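Local coordinates for uncharacterized protein (Bacillus subtilis, PDB 5DQV) that probably hydrolyses nucleotides as a metal-dependent pyrophosphohydrolase of the HD-domain family, at residues Y45-E50 with T178-L184; R131-I135 with L169-I173. All blocks are in the same frame, centred on the assembly; numbering follows the deposited sequence.

Contact 1 (Y45-E50 with T178-L184); sequences YIGEKE and TDTAREL
Ile46 and Thr180 mark the nearest backbone approach, where the short helical segments 45-50 and 179-184 pass with axes 9.5 Å apart at 130° between their N-to-C directions. Thr180 fits as a knob into a hole formed by Tyr45, Ile46, Lys49 and Glu50. Glu50 reaches back past it with a chain bent at chi2 (-75°), which brings the carboxylate to the first turn of the other helix. There Glu50 OE2 accepts twice. Thr180 OG1 donates to the anti lone pair of Glu50 OE2 at 2.7 Å. Thr180 N donates to Glu50 OE2 at 3.0 Å, on the anti side too but 33° out of the carboxylate plane. A water links Glu50 OE1 to Asp179 N. The helix start and two donors would probably favour the charged carboxylate, while nearby Asp179 would probably work against it. With an alanine here the carboxylate is gone, and Thr180 N and OG1 would probably lose their shared acceptor and the water its bridge to Asp179 N. Thr178 is the N-cap, with OG1 accepting from Ala181 N. The contact joins the C-terminal end of helix 33-50, part of the HD-domain helical bundle, to the last long helix. Ile46 sends CG2 against Thr178 OG1 and CD1 to Ala181 CB at 4.2 Å. Leu184 CD1 meets both Ile46 CG1 and Tyr45 CE2 at 4.1 Å. Lys49 CG lies over one face of the Tyr45 ring.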
# COMPACT_ATOMS: atom_id res chain seq x y z
N TYR A 45 8.44 23.60 -7.66
CA TYR A 45 9.27 23.93 -6.49
C TYR A 45 10.79 23.75 -6.79
O TYR A 45 11.61 24.66 -6.61
CB TYR A 45 8.86 23.10 -5.27
CG TYR A 45 9.85 23.26 -4.14
CD1 TYR A 45 9.72 24.34 -3.25
CD2 TYR A 45 10.89 22.38 -3.95
CE1 TYR A 45 10.61 24.53 -2.22
CE2 TYR A 45 11.80 22.56 -2.90
CZ TYR A 45 11.65 23.65 -2.05
OH TYR A 45 12.51 23.87 -1.01
N ILE A 46 11.14 22.60 -7.31
CA ILE A 46 12.53 22.30 -7.73
C ILE A 46 13.04 23.25 -8.84
O ILE A 46 14.15 23.76 -8.78
CB ILE A 46 12.61 20.87 -8.21
CG1 ILE A 46 12.38 19.91 -7.04
CG2 ILE A 46 13.99 20.56 -8.85
CD1 ILE A 46 12.10 18.49 -7.48
N GLY A 47 12.20 23.46 -9.83
CA GLY A 47 12.45 24.34 -10.93
C GLY A 47 12.79 25.74 -10.51
O GLY A 47 13.74 26.36 -11.03
N GLU A 48 12.07 26.24 -9.51
CA GLU A 48 12.35 27.57 -9.00
C GLU A 48 13.70 27.63 -8.28
O GLU A 48 14.50 28.54 -8.53
CB GLU A 48 11.18 28.10 -8.14
CG GLU A 48 11.38 29.59 -7.72
CD GLU A 48 12.22 29.79 -6.44
OE1 GLU A 48 12.31 28.83 -5.63
OE2 GLU A 48 12.78 30.91 -6.22
N LYS A 49 14.00 26.65 -7.44
CA LYS A 49 15.31 26.57 -6.78
C LYS A 49 16.44 26.42 -7.78
O LYS A 49 17.54 26.94 -7.55
CB LYS A 49 15.36 25.39 -5.80
CG LYS A 49 14.34 25.46 -4.62
CD LYS A 49 14.71 26.53 -3.68
CE LYS A 49 13.85 26.50 -2.45
NZ LYS A 49 14.14 27.71 -1.67
N GLU A 50 16.18 25.71 -8.88
CA GLU A 50 17.22 25.39 -9.86
C GLU A 50 17.32 26.42 -10.99
O GLU A 50 18.15 26.29 -11.87
CB GLU A 50 16.97 23.98 -10.42
CG GLU A 50 17.14 22.87 -9.38
CD GLU A 50 18.58 22.58 -9.07
OE1 GLU A 50 19.44 22.65 -10.00
OE2 GLU A 50 18.88 22.30 -7.89
N THR A 178 19.10 16.81 -9.93
CA THR A 178 19.36 18.16 -9.41
C THR A 178 19.78 18.09 -7.95
O THR A 178 19.40 17.15 -7.24
CB THR A 178 18.13 19.09 -9.58
OG1 THR A 178 17.02 18.58 -8.82
CG2 THR A 178 17.70 19.18 -11.05
N ASP A 179 20.55 19.10 -7.53
CA ASP A 179 20.90 19.29 -6.14
C ASP A 179 19.64 19.40 -5.27
O ASP A 179 19.59 18.77 -4.21
CB ASP A 179 21.79 20.53 -5.98
CG ASP A 179 23.20 20.33 -6.56
OD1 ASP A 179 23.58 19.15 -6.81
OD2 ASP A 179 23.92 21.34 -6.76
N THR A 180 18.65 20.17 -5.73
CA THR A 180 17.43 20.37 -4.96
C THR A 180 16.71 19.04 -4.74
O THR A 180 16.32 18.70 -3.61
CB THR A 180 16.49 21.39 -5.62
OG1 THR A 180 17.18 22.64 -5.77
CG2 THR A 180 15.22 21.61 -4.73
N ALA A 181 16.53 18.29 -5.81
CA ALA A 181 15.89 16.98 -5.73
C ALA A 181 16.69 16.01 -4.86
O ALA A 181 16.10 15.22 -4.11
CB ALA A 181 15.67 16.37 -7.14
N ARG A 182 18.01 16.04 -4.98
CA ARG A 182 18.84 15.14 -4.21
C ARG A 182 18.61 15.38 -2.70
O ARG A 182 18.50 14.44 -1.91
CB ARG A 182 20.32 15.30 -4.57
CG ARG A 182 21.08 14.05 -4.46
CD ARG A 182 22.49 14.15 -5.05
NE ARG A 182 22.43 14.10 -6.52
CZ ARG A 182 22.74 15.08 -7.35
NH1 ARG A 182 23.17 16.26 -6.90
NH2 ARG A 182 22.63 14.88 -8.65
N GLU A 183 18.50 16.64 -2.34
CA GLU A 183 18.26 17.01 -0.96
C GLU A 183 16.90 16.48 -0.49
O GLU A 183 16.82 15.86 0.56
CB GLU A 183 18.34 18.52 -0.81
CG GLU A 183 18.47 18.96 0.58
CD GLU A 183 18.80 20.44 0.67
OE1 GLU A 183 19.42 20.98 -0.27
OE2 GLU A 183 18.44 21.04 1.70
N LEU A 184 15.86 16.69 -1.29
CA LEU A 184 14.50 16.24 -0.92
C LEU A 184 14.43 14.72 -0.87
O LEU A 184 13.75 14.15 -0.02
CB LEU A 184 13.46 16.73 -1.94
CG LEU A 184 13.14 18.21 -2.00
CD1 LEU A 184 12.18 18.50 -3.19
CD2 LEU A 184 12.48 18.72 -0.68
O HOH W 1 21.50 21.01 -9.68

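Contact 2 (R131-I135 with L169-I173); sequences RLDAI and LLRLI
Leu169, at the end of helix 161-169, meets the 131-135 segment through both its side chain and its carbonyl. Leu169 CD2 lies 3.5 Å from Ala134 O and also touches the Ala134 methyl. On the backbone side, Leu169 O is approached by Ile135 CG2 at 3.4 Å. The same carbonyl accepts from Leu172 N, closing a type I turn that carries the chain through Leu170 and Arg171. The turn brings Leu172 back to face the other segment. Leu172 is the main apolar contact here, and its two methyls divide the work. CD1 packs against Ala134 CB and Ile135 CG2, at 3.8 Å from each. CD2 turns to Arg131, where it lies 3.9 Å from Arg131 CD and touches NH1 as well. The Arg131 chain is extended from CG to NE and crosses the leucine at about a right angle, with the methyl oblique to the guanidinium. The chi1 of Ile135 (61°) sets CG2 anti to the carbonyl carbon, beside the backbone N, and CG2 is the branch that meets Leu169 O and Leu172 CD1. No hydrogen bond crosses the contact. Segment 131-135 directly follows the nickel ligand Asp130 of the HD motif, and the Ala134 side chain is about 8 Å from the metal. The type I turn from Leu132 to Ile135 includes Asp133, which hydrogen-bonds to the nickel ligand His35 and forms salt bridges with Arg38 and Arg142. Ala134 and Leu169 also touch helix 136-150, through Arg142 and Ala143, and Ile135 packs on Met192 of helix 179-202.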
# COMPACT_ATOMS: atom_id res chain seq x y z
N ARG A 131 10.23 10.92 -9.90
CA ARG A 131 10.87 9.92 -9.05
C ARG A 131 10.70 10.17 -7.55
O ARG A 131 10.52 9.25 -6.78
CB ARG A 131 12.36 9.72 -9.44
CG ARG A 131 12.44 9.10 -10.79
CD ARG A 131 13.81 8.82 -11.19
NE ARG A 131 13.84 8.33 -12.55
CZ ARG A 131 14.83 7.63 -13.09
NH1 ARG A 131 15.87 7.27 -12.36
NH2 ARG A 131 14.75 7.27 -14.37
N LEU A 132 10.71 11.42 -7.15
CA LEU A 132 10.44 11.76 -5.76
C LEU A 132 9.06 11.22 -5.33
O LEU A 132 8.89 10.73 -4.19
CB LEU A 132 10.54 13.27 -5.55
CG LEU A 132 11.93 13.89 -5.51
CD1 LEU A 132 11.91 15.40 -5.47
CD2 LEU A 132 12.74 13.34 -4.29
N ASP A 133 8.08 11.25 -6.25
CA ASP A 133 6.73 10.82 -5.91
C ASP A 133 6.66 9.28 -5.74
O ASP A 133 5.68 8.75 -5.28
CB ASP A 133 5.72 11.29 -6.99
CG ASP A 133 4.28 11.15 -6.56
OD1 ASP A 133 3.89 11.81 -5.59
OD2 ASP A 133 3.49 10.42 -7.24
N ALA A 134 7.74 8.56 -6.11
CA ALA A 134 7.79 7.11 -6.06
C ALA A 134 8.53 6.62 -4.79
O ALA A 134 8.70 5.42 -4.60
CB ALA A 134 8.48 6.54 -7.34
N ILE A 135 9.00 7.56 -3.97
CA ILE A 135 9.71 7.23 -2.74
C ILE A 135 9.07 7.98 -1.56
O ILE A 135 8.14 8.77 -1.75
CB ILE A 135 11.24 7.48 -2.82
CG1 ILE A 135 11.60 8.94 -3.09
CG2 ILE A 135 11.91 6.58 -3.89
CD1 ILE A 135 13.12 9.23 -3.06
N LEU A 169 12.94 0.96 -5.91
CA LEU A 169 12.59 2.23 -5.26
C LEU A 169 13.74 2.76 -4.40
O LEU A 169 14.06 3.98 -4.43
CB LEU A 169 11.32 2.06 -4.42
CG LEU A 169 10.10 1.66 -5.24
CD1 LEU A 169 8.93 1.62 -4.32
CD2 LEU A 169 9.84 2.65 -6.38
N LEU A 170 14.46 1.83 -3.72
CA LEU A 170 15.63 2.20 -2.89
C LEU A 170 16.84 2.65 -3.70
O LEU A 170 17.82 3.11 -3.15
CB LEU A 170 16.00 1.07 -1.87
CG LEU A 170 14.94 0.86 -0.79
CD1 LEU A 170 15.19 -0.42 0.12
CD2 LEU A 170 14.79 2.15 0.08
N ARG A 171 16.80 2.51 -5.03
CA ARG A 171 17.87 2.97 -5.88
C ARG A 171 17.63 4.32 -6.52
O ARG A 171 18.57 4.92 -7.07
CB ARG A 171 18.12 1.98 -7.00
CG ARG A 171 18.47 0.66 -6.45
CD ARG A 171 18.57 -0.38 -7.54
NE ARG A 171 18.57 -1.68 -6.89
CZ ARG A 171 19.16 -2.77 -7.37
NH1 ARG A 171 19.80 -2.73 -8.53
NH2 ARG A 171 19.10 -3.89 -6.67
N LEU A 172 16.41 4.82 -6.40
CA LEU A 172 16.07 6.05 -7.10
C LEU A 172 16.88 7.25 -6.62
O LEU A 172 17.26 8.12 -7.43
CB LEU A 172 14.54 6.29 -6.98
CG LEU A 172 13.71 5.36 -7.84
CD1 LEU A 172 12.17 5.63 -7.61
CD2 LEU A 172 14.13 5.48 -9.30
N ILE A 173 17.22 7.28 -5.32
CA ILE A 173 17.98 8.42 -4.78
C ILE A 173 19.34 8.59 -5.48
O ILE A 173 19.82 9.72 -5.67
CB ILE A 173 18.17 8.32 -3.24
CG1 ILE A 173 18.89 9.57 -2.69
CG2 ILE A 173 18.93 7.03 -2.83
CD1 ILE A 173 18.28 10.15 -1.46

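How the contacts relate
From the N terminus, the chain first supplies helix 33-50, whose last turns meet a partner that comes 128 residues later. Helix 121-132 then leads into segment 131-135. After helix 136-150, segment 169-173, at the end of helix 161-169 and in the loop beyond, returns to it, so contact 2 closes the shorter loop. The chain next enters helix 179-202, and contact 1 closes the longer loop, which encloses contact 2 without crossing it. Leu132 joins them: its CD1 packs on Ile46 CD1 at 3.7 Å and on Leu184 CD1. Together the contacts tie helix 179-202 and the loop before it to helices 33-50 and 121-132, which carry two of the four nickel ligands, His35 and Asp130.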